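Local coordinates for putative mandelate racemase/muconate lactonizing enzyme (Bordetella bronchiseptica, PDB 3DDM), which is of unknown function but has the two-domain architecture of the enolase superfamily, an N-terminal alpha+beta domain joined to a modified TIM barrel, at residues Ser9-Arg14 with Ala83-Asp88; Asp47-Val52 with Ala129-Gln134; Arg184-Ala189 with Gln220-Ala225; Leu202-Asn207 with Ala225-Leu230; Ala17-Tyr22 with Pro39-Glu44. The protein carries 1 engineered substitution. All coordinates share one frame; numbering follows the deposited sequence.

Contact 1 (Ser9-Arg14 with Ala83-Asp88); sequences SITPAR and ARAFAD
The aromatic ring of Phe86 turns its edge to Pro12, whose CD lies 4.0 Å from Phe86 CD1 and near the plane of the ring; the carbonyl oxygen of Ile10 approaches the same margin. The two side chains cross at about a right angle, and the packing is against an edge, not a stack. The other flat group, the guanidinium of Arg84, has Phe86 CE2 over one face, 3.5 Å above the plane and displaced toward the rim. It is steadied side-on, since NE and NH2 of Arg84 both donate to the single oxygen Ala85 O, NE at 3.0 Å.

Between the two loops runs one antiparallel bridge, the hydrogen-bonded pair Ile10 and Phe86. Ile10 N donates to Phe86 O at 2.9 Å, and Phe86 N answers with an equally long bond to Ile10 O. Beside this pair, Thr11 OG1 rests 3.7 Å from Ala85 CB. With CG anti to the carbonyl carbon (chi1 -54°), the Phe86 ring can touch Pro12 while also reaching Gln91 and Ala92 of helix 89-98, the helix that Asp88 caps through OD1 to Gln91 N.

The chemistry implies a division of labour: reciprocal backbone bonds set the pairing of the N-terminal loop with the loop after helix 65-81, while Phe86 links both to the following helix through its ring.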
# COMPACT_ATOMS: atom_id res chain seq x y z
N SER A 9 8.51 16.85 -27.38
CA SER A 9 8.06 16.77 -25.99
C SER A 9 6.63 16.23 -25.83
O SER A 9 5.82 16.29 -26.76
CB SER A 9 8.13 18.15 -25.33
OG SER A 9 6.99 18.92 -25.66
N ILE A 10 6.34 15.71 -24.64
CA ILE A 10 5.03 15.16 -24.32
C ILE A 10 4.20 16.18 -23.54
O ILE A 10 4.70 16.78 -22.60
CB ILE A 10 5.14 13.91 -23.42
CG1 ILE A 10 6.29 13.02 -23.88
CG2 ILE A 10 3.82 13.14 -23.44
CD1 ILE A 10 6.09 12.42 -25.24
N THR A 11 2.95 16.36 -23.93
CA THR A 11 2.09 17.30 -23.23
C THR A 11 0.71 16.68 -23.01
O THR A 11 -0.24 17.00 -23.72
CB THR A 11 1.92 18.62 -24.01
OG1 THR A 11 3.21 19.17 -24.32
CG2 THR A 11 1.14 19.64 -23.18
N PRO A 12 0.59 15.80 -22.00
CA PRO A 12 -0.66 15.12 -21.68
C PRO A 12 -1.80 16.12 -21.58
O PRO A 12 -1.60 17.23 -21.09
CB PRO A 12 -0.35 14.46 -20.34
CG PRO A 12 1.11 14.20 -20.43
CD PRO A 12 1.63 15.47 -21.01
N ALA A 13 -2.99 15.73 -22.02
CA ALA A 13 -4.14 16.62 -21.98
C ALA A 13 -5.35 15.96 -21.33
O ALA A 13 -6.11 16.60 -20.62
CB ALA A 13 -4.50 17.06 -23.39
N ARG A 14 -5.52 14.67 -21.60
CA ARG A 14 -6.64 13.91 -21.05
C ARG A 14 -6.10 12.54 -20.68
O ARG A 14 -5.36 11.94 -21.45
CB ARG A 14 -7.76 13.80 -22.08
CG ARG A 14 -8.92 12.90 -21.68
CD ARG A 14 -10.06 12.98 -22.70
NE ARG A 14 -10.61 11.67 -23.04
CZ ARG A 14 -9.97 10.74 -23.75
NH1 ARG A 14 -8.74 10.98 -24.21
NH2 ARG A 14 -10.54 9.57 -24.00
N ALA A 83 -0.72 19.13 -16.19
CA ALA A 83 -0.53 20.51 -15.76
C ALA A 83 0.78 21.11 -16.29
O ALA A 83 1.05 22.30 -16.10
CB ALA A 83 -0.56 20.59 -14.25
N ARG A 84 1.57 20.29 -16.97
CA ARG A 84 2.83 20.75 -17.52
C ARG A 84 3.25 19.86 -18.68
O ARG A 84 2.54 18.91 -19.03
CB ARG A 84 3.92 20.74 -16.45
CG ARG A 84 4.03 19.42 -15.72
CD ARG A 84 5.31 19.36 -14.93
NE ARG A 84 6.47 19.35 -15.82
CZ ARG A 84 7.71 19.10 -15.41
NH1 ARG A 84 7.96 18.84 -14.13
NH2 ARG A 84 8.71 19.09 -16.29
N ALA A 85 4.39 20.18 -19.27
CA ALA A 85 4.92 19.40 -20.38
C ALA A 85 6.13 18.63 -19.86
O ALA A 85 6.62 18.91 -18.77
CB ALA A 85 5.32 20.31 -21.51
N PHE A 86 6.59 17.66 -20.65
CA PHE A 86 7.73 16.84 -20.24
C PHE A 86 8.66 16.56 -21.41
O PHE A 86 8.21 16.22 -22.50
CB PHE A 86 7.25 15.52 -19.63
CG PHE A 86 6.28 15.70 -18.50
CD1 PHE A 86 4.92 15.88 -18.74
CD2 PHE A 86 6.73 15.74 -17.18
CE1 PHE A 86 4.03 16.11 -17.70
CE2 PHE A 86 5.85 15.96 -16.13
CZ PHE A 86 4.50 16.15 -16.39
N ALA A 87 9.95 16.69 -21.17
CA ALA A 87 10.92 16.44 -22.22
C ALA A 87 10.67 15.07 -22.85
O ALA A 87 10.76 14.91 -24.06
CB ALA A 87 12.34 16.51 -21.65
N ASP A 88 10.34 14.09 -22.01
CA ASP A 88 10.07 12.73 -22.47
C ASP A 88 9.34 11.95 -21.37
O ASP A 88 9.10 12.48 -20.28
CB ASP A 88 11.37 12.02 -22.82
CG ASP A 88 12.44 12.22 -21.78
OD1 ASP A 88 12.13 12.20 -20.57
OD2 ASP A 88 13.61 12.40 -22.17

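Contact 2 (Asp47-Val52 with Ala129-Gln134); sequences DSDGAV and ARRAGQ
Asp47 meets Arg131 at the first position of the type I turn, Asp47 to Gly50, that links strands 37-46 and 52-56 of a beta hairpin. Asp47 OD1 accepts from Arg131 NH1 at 3.1 Å, on the syn side but out of the carboxylate plane. The other oxygen, OD2, stays within the hairpin, taking the backbone N-H of Ser48 from above the carboxylate plane. CG of Asp47 is anti to the backbone N (chi1 -159°), an orientation that leaves one oxygen for the turn and one for the helix.

At Asp49 the second carboxylate joins in. OD2 uses its anti lone pair toward the same Arg131 NH1, at 2.6 Å, and lies close to the guanidinium plane. One nitrogen thus serves two aspartates, whose carboxylates are turned by 69° (Asp47) and 48° (Asp49) against the guanidinium; the arginine charge would be expected to offset the repulsion between them. Gly50 completes the turn, its N bonded to Asp47 O at 3.1 Å, in a positive-phi conformation that glycine adopts easily.

Ala51 then supplies the apolar part of the contact: its CB is 4.1 Å from Arg131 CG, alongside the stem of the arginine, and it also touches Leu127 one turn earlier on helix 110-131. That helix ends just beyond, in a Schellman motif at Gly133. Where strand 52-56 begins, Val52 O lies near the plane of the Arg130 guanidinium, at its edge, and 3.8 Å from Arg130 CD.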
# COMPACT_ATOMS: atom_id res chain seq x y z
N ASP A 47 -2.59 13.06 -26.07
CA ASP A 47 -1.63 14.13 -26.31
C ASP A 47 -2.34 15.47 -26.53
O ASP A 47 -3.55 15.53 -26.71
CB ASP A 47 -0.83 13.77 -27.56
CG ASP A 47 0.47 14.50 -27.65
OD1 ASP A 47 1.22 14.21 -28.61
OD2 ASP A 47 0.75 15.34 -26.77
N SER A 48 -1.55 16.54 -26.51
CA SER A 48 -2.08 17.88 -26.74
C SER A 48 -2.39 18.02 -28.24
O SER A 48 -3.11 18.93 -28.65
CB SER A 48 -1.06 18.93 -26.33
OG SER A 48 0.15 18.76 -27.06
N ASP A 49 -1.82 17.12 -29.05
CA ASP A 49 -2.05 17.13 -30.49
C ASP A 49 -3.14 16.12 -30.86
O ASP A 49 -3.47 15.94 -32.04
CB ASP A 49 -0.77 16.78 -31.26
CG ASP A 49 0.35 17.80 -31.04
OD1 ASP A 49 0.06 18.97 -30.68
OD2 ASP A 49 1.53 17.43 -31.25
N GLY A 50 -3.69 15.45 -29.85
CA GLY A 50 -4.73 14.47 -30.11
C GLY A 50 -4.20 13.05 -30.20
O GLY A 50 -4.97 12.10 -30.27
N ALA A 51 -2.88 12.90 -30.20
CA ALA A 51 -2.28 11.58 -30.28
C ALA A 51 -2.63 10.78 -29.02
O ALA A 51 -2.73 11.33 -27.92
CB ALA A 51 -0.78 11.69 -30.45
N VAL A 52 -2.80 9.47 -29.18
CA VAL A 52 -3.16 8.61 -28.07
C VAL A 52 -2.18 7.48 -27.77
O VAL A 52 -1.60 6.88 -28.67
CB VAL A 52 -4.56 8.02 -28.32
CG1 VAL A 52 -4.89 6.97 -27.26
CG2 VAL A 52 -5.59 9.15 -28.31
N ALA A 129 6.33 6.31 -29.11
CA ALA A 129 6.75 5.37 -30.14
C ALA A 129 5.85 5.50 -31.35
O ALA A 129 6.32 5.45 -32.49
CB ALA A 129 6.71 3.95 -29.61
N ARG A 130 4.56 5.67 -31.11
CA ARG A 130 3.61 5.82 -32.21
C ARG A 130 3.91 7.09 -33.00
O ARG A 130 4.02 7.05 -34.23
CB ARG A 130 2.18 5.86 -31.68
CG ARG A 130 1.50 4.51 -31.61
CD ARG A 130 0.65 4.40 -30.36
NE ARG A 130 -0.48 3.48 -30.51
CZ ARG A 130 -0.41 2.26 -31.04
NH1 ARG A 130 0.74 1.79 -31.49
NH2 ARG A 130 -1.50 1.51 -31.12
N ARG A 131 4.06 8.21 -32.29
CA ARG A 131 4.34 9.48 -32.94
C ARG A 131 5.59 9.39 -33.80
O ARG A 131 5.67 10.02 -34.85
CB ARG A 131 4.50 10.61 -31.91
CG ARG A 131 3.18 11.08 -31.31
CD ARG A 131 3.33 12.44 -30.64
NE ARG A 131 3.99 13.40 -31.52
CZ ARG A 131 3.50 14.60 -31.83
NH1 ARG A 131 2.34 15.01 -31.34
NH2 ARG A 131 4.18 15.41 -32.65
N ALA A 132 6.57 8.61 -33.35
CA ALA A 132 7.80 8.44 -34.10
C ALA A 132 7.60 7.37 -35.17
O ALA A 132 8.54 7.01 -35.89
CB ALA A 132 8.94 8.05 -33.17
N GLY A 133 6.38 6.84 -35.25
CA GLY A 133 6.08 5.81 -36.22
C GLY A 133 6.93 4.57 -36.02
O GLY A 133 7.40 3.99 -37.00
N GLN A 134 7.11 4.14 -34.78
CA GLN A 134 7.93 2.96 -34.49
C GLN A 134 7.33 1.97 -33.50
O GLN A 134 6.54 2.33 -32.62
CB GLN A 134 9.28 3.37 -33.90
CG GLN A 134 10.20 4.16 -34.78
CD GLN A 134 11.50 4.46 -34.07
OE1 GLN A 134 11.55 5.28 -33.14
NE2 GLN A 134 12.57 3.77 -34.47

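Contact 3 (Arg184-Ala189 with Gln220-Ala225); sequences RDVRNA and QRLGPA
Apolar contacts join Ala189 and Val186 to Leu222, where helix 182-196 lies against the end of helix 212-222. The methyl CD2 of Leu222 comes to 3.5 Å from Ala189 CB, and the same methyl is 4.3 Å from Val186 CG1. Leu222 does not aim its CB straight at the other helix; the outer end of its side chain makes the approach. Further on, where the chain has passed into a short 3-10 turn, Ala225 CB lies 4.1 Å from Ala189 CB. The CA atoms of Ala189 and Ala225 are 5.9 Å apart, as are those of Val186 and Leu222.

A second kind of contact uses the aliphatic part of a charged residue. Arg221 CB is 3.7 Å from Val186 CG1, and the bend at chi3 (67°) leads the arginine across past the valine, bringing NH2 to 4.1 Å from Val186 CG2. The valine approaches the guanidinium obliquely.

Polar groups look to other partners: Asp185 OD2 accepts from Gly179 N, and Ala225 O from Arg193 NE.

In the barrel, helices 182-196 and 212-222 follow strands 174-177 and 202-205, so the contact joins two consecutive helices of the outer layer. Met218 adds to it from helix 212-222 and Leu190 from helix 182-196, while Leu222 also reaches inward to Leu227, just ahead of strand 229-231.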
# COMPACT_ATOMS: atom_id res chain seq x y z
N ARG A 184 3.87 -33.68 -3.15
CA ARG A 184 3.17 -33.60 -4.42
C ARG A 184 3.98 -32.75 -5.40
O ARG A 184 4.09 -33.10 -6.58
CB ARG A 184 1.78 -32.98 -4.22
CG ARG A 184 0.76 -33.39 -5.26
CD ARG A 184 -0.50 -32.54 -5.17
NE ARG A 184 -1.61 -33.14 -5.91
CZ ARG A 184 -1.58 -33.42 -7.22
NH1 ARG A 184 -0.50 -33.16 -7.95
NH2 ARG A 184 -2.63 -33.99 -7.79
N ASP A 185 4.55 -31.66 -4.91
CA ASP A 185 5.34 -30.76 -5.75
C ASP A 185 6.55 -31.44 -6.39
O ASP A 185 6.81 -31.25 -7.57
CB ASP A 185 5.79 -29.54 -4.95
CG ASP A 185 4.67 -28.55 -4.69
OD1 ASP A 185 3.71 -28.48 -5.50
OD2 ASP A 185 4.75 -27.82 -3.68
N VAL A 186 7.29 -32.21 -5.61
CA VAL A 186 8.46 -32.89 -6.16
C VAL A 186 8.00 -33.98 -7.11
O VAL A 186 8.73 -34.38 -8.01
CB VAL A 186 9.35 -33.52 -5.07
CG1 VAL A 186 9.93 -32.43 -4.17
CG2 VAL A 186 8.54 -34.51 -4.25
N ARG A 187 6.78 -34.48 -6.90
CA ARG A 187 6.25 -35.51 -7.78
C ARG A 187 5.95 -34.86 -9.12
O ARG A 187 6.38 -35.35 -10.17
CB ARG A 187 4.96 -36.12 -7.21
CG ARG A 187 5.02 -37.62 -6.98
CD ARG A 187 3.63 -38.24 -6.89
NE ARG A 187 2.78 -37.57 -5.91
CZ ARG A 187 3.00 -37.56 -4.60
NH1 ARG A 187 4.05 -38.19 -4.09
NH2 ARG A 187 2.15 -36.92 -3.79
N ASN A 188 5.22 -33.74 -9.07
CA ASN A 188 4.86 -32.99 -10.26
C ASN A 188 6.11 -32.58 -11.02
O ASN A 188 6.23 -32.83 -12.22
CB ASN A 188 4.08 -31.72 -9.90
CG ASN A 188 2.69 -32.02 -9.38
OD1 ASN A 188 2.15 -33.11 -9.60
ND2 ASN A 188 2.08 -31.04 -8.70
N ALA A 189 7.03 -31.94 -10.31
CA ALA A 189 8.28 -31.48 -10.91
C ALA A 189 8.96 -32.57 -11.72
O ALA A 189 9.27 -32.39 -12.89
CB ALA A 189 9.22 -30.97 -9.83
N GLN A 220 16.63 -28.71 -2.97
CA GLN A 220 17.46 -29.90 -3.08
C GLN A 220 16.69 -31.03 -3.77
O GLN A 220 17.17 -31.64 -4.72
CB GLN A 220 17.89 -30.37 -1.69
CG GLN A 220 19.38 -30.58 -1.50
CD GLN A 220 20.15 -29.27 -1.34
OE1 GLN A 220 19.92 -28.51 -0.39
NE2 GLN A 220 21.07 -29.02 -2.27
N ARG A 221 15.48 -31.30 -3.26
CA ARG A 221 14.61 -32.34 -3.79
C ARG A 221 14.15 -32.05 -5.23
O ARG A 221 13.75 -32.97 -5.94
CB ARG A 221 13.39 -32.49 -2.88
CG ARG A 221 13.76 -32.88 -1.45
CD ARG A 221 12.59 -32.75 -0.48
NE ARG A 221 11.52 -33.71 -0.75
CZ ARG A 221 10.41 -33.80 -0.01
NH1 ARG A 221 10.25 -32.99 1.03
NH2 ARG A 221 9.47 -34.69 -0.31
N LEU A 222 14.19 -30.79 -5.64
CA LEU A 222 13.79 -30.43 -7.00
C LEU A 222 14.95 -30.61 -7.97
O LEU A 222 14.73 -30.80 -9.17
CB LEU A 222 13.30 -28.98 -7.06
CG LEU A 222 11.95 -28.63 -6.42
CD1 LEU A 222 11.74 -27.14 -6.52
CD2 LEU A 222 10.83 -29.38 -7.11
N GLY A 223 16.17 -30.54 -7.45
CA GLY A 223 17.36 -30.67 -8.27
C GLY A 223 17.24 -31.58 -9.48
O GLY A 223 17.53 -31.17 -10.60
N PRO A 224 16.81 -32.84 -9.30
CA PRO A 224 16.65 -33.80 -10.40
C PRO A 224 15.71 -33.39 -11.54
O PRO A 224 15.76 -33.97 -12.63
CB PRO A 224 16.19 -35.07 -9.69
CG PRO A 224 15.54 -34.56 -8.45
CD PRO A 224 16.48 -33.48 -8.01
N ALA A 225 14.87 -32.39 -11.30
CA ALA A 225 13.95 -31.91 -12.34
C ALA A 225 14.71 -31.02 -13.32
O ALA A 225 14.19 -30.68 -14.38
CB ALA A 225 12.81 -31.15 -11.71

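Contact 4 (Leu202-Asn207 with Ala225-Leu230); sequences LMADAN and AQLDWL
Met203 and Trp229 are brought together by two first torsions: Met203 CG stands anti to the carbonyl carbon (chi1 -59°), while Trp229 CG lies between its backbone N and carbonyl carbon (chi1 79°), which swings the indole back over the neighbouring strand. The strands belong to a beta-alpha-beta unit of the TIM barrel, 202-205 and 229-231 running parallel with helix 212-222 between them. Met203 CG sits over one face of the indole, 3.6 Å from the centroid of the six-membered ring and only 8° off its normal, a CH-pi contact. A bend at chi2 keeps the rest of the thioether above the same face, SD at 4.7 Å from that centroid in a Met-aromatic contact.

The backbones are joined by two bonds. Asp228 N donates to Leu202 O at 2.7 Å, and, two residues on in the first strand and one in the second, Ala204 N reaches Trp229 O at 3.3 Å; Ala204 and Leu230 form the parallel bridge.

The sheet has two differently furnished faces. Trp229 also touches Arg304 and Cys306 of strand 304-309, not an immediate neighbour of its own strand, so the Met203-Trp229 face is consistent with the barrel interior. Ala204 and Leu230 turn to the other face, where Leu227 packs as well. The two methyls of Leu227 part company: CD1 lies 3.6 Å from Ala204 CB, whereas CD2 meets Leu202 CG at 3.5 Å.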
# COMPACT_ATOMS: atom_id res chain seq x y z
N LEU A 202 12.26 -26.03 -17.92
CA LEU A 202 11.25 -26.18 -16.89
C LEU A 202 11.58 -25.28 -15.69
O LEU A 202 12.71 -25.24 -15.22
CB LEU A 202 11.14 -27.65 -16.44
CG LEU A 202 10.05 -27.97 -15.41
CD1 LEU A 202 8.70 -27.52 -15.94
CD2 LEU A 202 10.02 -29.46 -15.13
N MET A 203 10.57 -24.55 -15.21
CA MET A 203 10.74 -23.64 -14.09
C MET A 203 9.74 -23.97 -12.97
O MET A 203 8.85 -24.79 -13.15
CB MET A 203 10.56 -22.19 -14.56
CG MET A 203 11.53 -21.76 -15.66
SD MET A 203 11.22 -22.45 -17.33
CE MET A 203 10.97 -20.99 -18.21
N ALA A 204 9.91 -23.32 -11.81
CA ALA A 204 9.03 -23.53 -10.67
C ALA A 204 8.88 -22.23 -9.87
O ALA A 204 9.86 -21.54 -9.60
CB ALA A 204 9.57 -24.63 -9.77
N ASP A 205 7.64 -21.92 -9.49
CA ASP A 205 7.34 -20.70 -8.74
C ASP A 205 6.64 -21.05 -7.43
O ASP A 205 5.58 -21.65 -7.42
CB ASP A 205 6.45 -19.81 -9.61
CG ASP A 205 6.16 -18.47 -8.97
OD1 ASP A 205 7.08 -17.90 -8.36
OD2 ASP A 205 5.01 -17.98 -9.10
N ALA A 206 7.25 -20.65 -6.31
CA ALA A 206 6.70 -20.93 -4.98
C ALA A 206 5.90 -19.78 -4.37
O ALA A 206 5.27 -19.94 -3.32
CB ALA A 206 7.83 -21.34 -4.03
N ASN A 207 5.92 -18.62 -5.02
CA ASN A 207 5.20 -17.43 -4.55
C ASN A 207 5.46 -17.08 -3.09
O ASN A 207 4.53 -16.83 -2.33
CB ASN A 207 3.69 -17.60 -4.76
CG ASN A 207 3.29 -17.60 -6.22
OD1 ASN A 207 3.40 -18.63 -6.90
ND2 ASN A 207 2.86 -16.44 -6.73
N ALA A 225 14.87 -32.39 -11.30
CA ALA A 225 13.95 -31.91 -12.34
C ALA A 225 14.71 -31.02 -13.32
O ALA A 225 14.19 -30.68 -14.38
CB ALA A 225 12.81 -31.15 -11.71
N GLN A 226 15.93 -30.65 -12.97
CA GLN A 226 16.76 -29.80 -13.82
C GLN A 226 16.05 -28.50 -14.21
O GLN A 226 15.97 -28.15 -15.39
CB GLN A 226 17.17 -30.58 -15.08
CG GLN A 226 18.01 -31.82 -14.79
CD GLN A 226 19.33 -31.48 -14.10
OE1 GLN A 226 20.13 -30.69 -14.60
NE2 GLN A 226 19.57 -32.10 -12.95
N LEU A 227 15.55 -27.78 -13.21
CA LEU A 227 14.84 -26.53 -13.44
C LEU A 227 15.78 -25.42 -13.90
O LEU A 227 16.95 -25.41 -13.55
CB LEU A 227 14.12 -26.10 -12.17
CG LEU A 227 13.16 -27.13 -11.57
CD1 LEU A 227 12.52 -26.55 -10.33
CD2 LEU A 227 12.08 -27.51 -12.58
N ASP A 228 15.26 -24.48 -14.68
CA ASP A 228 16.05 -23.35 -15.16
C ASP A 228 16.16 -22.32 -14.06
O ASP A 228 17.11 -21.54 -14.03
CB ASP A 228 15.40 -22.71 -16.39
CG ASP A 228 15.83 -23.37 -17.69
OD1 ASP A 228 15.96 -24.62 -17.71
OD2 ASP A 228 16.02 -22.63 -18.68
N TRP A 229 15.18 -22.30 -13.16
CA TRP A 229 15.18 -21.38 -12.03
C TRP A 229 14.03 -21.65 -11.06
O TRP A 229 12.99 -22.20 -11.44
CB TRP A 229 15.14 -19.92 -12.51
CG TRP A 229 13.80 -19.40 -12.94
CD1 TRP A 229 12.70 -19.18 -12.15
CD2 TRP A 229 13.44 -18.94 -14.26
NE1 TRP A 229 11.68 -18.61 -12.88
CE2 TRP A 229 12.11 -18.46 -14.18
CE3 TRP A 229 14.11 -18.90 -15.49
CZ2 TRP A 229 11.43 -17.93 -15.28
CZ3 TRP A 229 13.44 -18.38 -16.59
CH2 TRP A 229 12.11 -17.90 -16.48
N LEU A 230 14.25 -21.28 -9.80
CA LEU A 230 13.25 -21.45 -8.74
C LEU A 230 12.77 -20.04 -8.42
O LEU A 230 13.54 -19.20 -7.93
CB LEU A 230 13.91 -22.09 -7.52
CG LEU A 230 13.09 -23.05 -6.66
CD1 LEU A 230 13.94 -23.50 -5.46
CD2 LEU A 230 11.82 -22.35 -6.20

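Contact 5 (Ala17-Tyr22 with Pro39-Glu44); sequences AHVFRY and PAVLVE
Arg21 folds across Pro39 so that Pro39 CB lies over one face of the guanidinium, offset toward its rim and 3.8 Å from Arg21 NH2. The bend at chi3 (70°) lays the group there, while NH1 and NE form salt bridges with Glu67 and Asp37. On the other face of the sheet, Phe20 and Leu42 meet at about a right angle, Phe20 CE1 being 4.1 Å from Leu42 CD1; the Phe20 ring is oblique to that methyl.

These pairs decorate two strands of the three-stranded antiparallel sheet of the N-terminal domain, the outer strand 14-23 and the central strand 37-46. Their segments run at 160° to each other. Hydrogen-bonded pairs, His18 with Leu42 and Phe20 with Ala40, come between non-hydrogen-bonded ones. His18 N donates to Leu42 O at 2.9 Å, and Leu42 N returns to His18 O at 3.0 Å; the bond from Ala40 N to Phe20 O is weak.

Val19 and Val41 set branch against branch, CG2 to CG2 at 4.2 Å, and Ala17 CB touches Val43 CG1 at 4.0 Å. Helix 65-81 packs on Ala17, Val19 and Val41, whereas His18 and Phe20 touch helix 374-380.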
# COMPACT_ATOMS: atom_id res chain seq x y z
N ALA A 17 -8.97 6.06 -17.33
CA ALA A 17 -8.72 4.69 -16.92
C ALA A 17 -10.01 3.89 -17.10
O ALA A 17 -11.08 4.36 -16.75
CB ALA A 17 -8.29 4.64 -15.47
N HIS A 18 -9.90 2.70 -17.67
CA HIS A 18 -11.07 1.86 -17.88
C HIS A 18 -10.86 0.54 -17.17
O HIS A 18 -9.81 -0.09 -17.31
CB HIS A 18 -11.29 1.60 -19.37
CG HIS A 18 -11.22 2.84 -20.20
ND1 HIS A 18 -10.07 3.24 -20.83
CD2 HIS A 18 -12.14 3.80 -20.44
CE1 HIS A 18 -10.28 4.40 -21.43
NE2 HIS A 18 -11.53 4.76 -21.20
N VAL A 19 -11.86 0.12 -16.41
CA VAL A 19 -11.78 -1.13 -15.68
C VAL A 19 -12.63 -2.20 -16.35
O VAL A 19 -13.70 -1.92 -16.88
CB VAL A 19 -12.26 -0.97 -14.23
CG1 VAL A 19 -12.07 -2.27 -13.48
CG2 VAL A 19 -11.50 0.17 -13.56
N PHE A 20 -12.13 -3.44 -16.34
CA PHE A 20 -12.83 -4.57 -16.93
C PHE A 20 -12.72 -5.75 -15.99
O PHE A 20 -11.69 -5.94 -15.34
CB PHE A 20 -12.22 -4.94 -18.27
CG PHE A 20 -12.38 -3.89 -19.31
CD1 PHE A 20 -11.38 -2.94 -19.51
CD2 PHE A 20 -13.54 -3.81 -20.06
CE1 PHE A 20 -11.54 -1.92 -20.44
CE2 PHE A 20 -13.71 -2.79 -20.99
CZ PHE A 20 -12.71 -1.84 -21.18
N ARG A 21 -13.78 -6.53 -15.91
CA ARG A 21 -13.78 -7.71 -15.07
C ARG A 21 -14.48 -8.80 -15.84
O ARG A 21 -15.70 -8.78 -16.02
CB ARG A 21 -14.50 -7.43 -13.74
CG ARG A 21 -14.06 -6.13 -13.07
CD ARG A 21 -14.38 -6.10 -11.58
NE ARG A 21 -13.53 -7.03 -10.86
CZ ARG A 21 -12.69 -6.69 -9.88
NH1 ARG A 21 -12.59 -5.43 -9.47
NH2 ARG A 21 -11.94 -7.62 -9.32
N TYR A 22 -13.69 -9.75 -16.34
CA TYR A 22 -14.23 -10.86 -17.10
C TYR A 22 -14.60 -11.98 -16.15
O TYR A 22 -13.73 -12.55 -15.48
CB TYR A 22 -13.20 -11.38 -18.09
CG TYR A 22 -13.80 -12.38 -19.04
CD1 TYR A 22 -14.49 -11.95 -20.18
CD2 TYR A 22 -13.73 -13.74 -18.78
CE1 TYR A 22 -15.10 -12.86 -21.03
CE2 TYR A 22 -14.34 -14.66 -19.62
CZ TYR A 22 -15.02 -14.21 -20.75
OH TYR A 22 -15.61 -15.12 -21.59
N PRO A 39 -9.58 -9.39 -13.61
CA PRO A 39 -9.69 -7.93 -13.68
C PRO A 39 -8.65 -7.30 -14.60
O PRO A 39 -7.69 -7.95 -14.99
CB PRO A 39 -9.50 -7.51 -12.24
CG PRO A 39 -8.41 -8.44 -11.81
CD PRO A 39 -8.80 -9.79 -12.42
N ALA A 40 -8.84 -6.03 -14.92
CA ALA A 40 -7.90 -5.32 -15.77
C ALA A 40 -8.15 -3.81 -15.73
O ALA A 40 -9.29 -3.36 -15.57
CB ALA A 40 -7.99 -5.82 -17.20
N VAL A 41 -7.08 -3.03 -15.83
CA VAL A 41 -7.21 -1.57 -15.85
C VAL A 41 -6.34 -1.06 -16.99
O VAL A 41 -5.12 -1.14 -16.93
CB VAL A 41 -6.74 -0.92 -14.53
CG1 VAL A 41 -6.85 0.59 -14.64
CG2 VAL A 41 -7.59 -1.39 -13.38
N LEU A 42 -6.99 -0.58 -18.04
CA LEU A 42 -6.28 -0.05 -19.19
C LEU A 42 -6.30 1.47 -19.10
O LEU A 42 -7.30 2.07 -18.70
CB LEU A 42 -6.94 -0.52 -20.49
CG LEU A 42 -7.11 -2.04 -20.68
CD1 LEU A 42 -7.74 -2.33 -22.04
CD2 LEU A 42 -5.76 -2.74 -20.56
N VAL A 43 -5.18 2.10 -19.45
CA VAL A 43 -5.13 3.56 -19.39
C VAL A 43 -4.76 4.13 -20.75
O VAL A 43 -3.97 3.53 -21.49
CB VAL A 43 -4.11 4.05 -18.34
CG1 VAL A 43 -4.67 3.82 -16.94
CG2 VAL A 43 -2.79 3.31 -18.50
N GLU A 44 -5.37 5.26 -21.08
CA GLU A 44 -5.10 5.93 -22.34
C GLU A 44 -4.77 7.38 -22.09
O GLU A 44 -5.56 8.10 -21.49
CB GLU A 44 -6.31 5.84 -23.28
CG GLU A 44 -7.58 6.49 -22.76
CD GLU A 44 -8.66 6.58 -23.83
OE1 GLU A 44 -8.38 7.09 -24.93
OE2 GLU A 44 -9.81 6.16 -23.56

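The five contacts divide between the two domains. Contacts 1, 2 and 5 build the N-terminal domain: contact 5 pairs two strands of its sheet, contact 2 ties the next hairpin turn to helix 110-131, and contact 1 closes a chain loop within which contact 5 is nested. Contacts 1 and 2 alternate along the chain and touch, their centres 12 Å apart. Contacts 3 and 4 come later, in the barrel; they share Ala225, with centres 9 Å apart; contact 3 pairs two outer helices and contact 4 the strands beneath, touching through Leu222 and Leu227. The centres of contacts 1 and 3, one in each domain, lie 51 Å apart on opposite sides of the chain's centre.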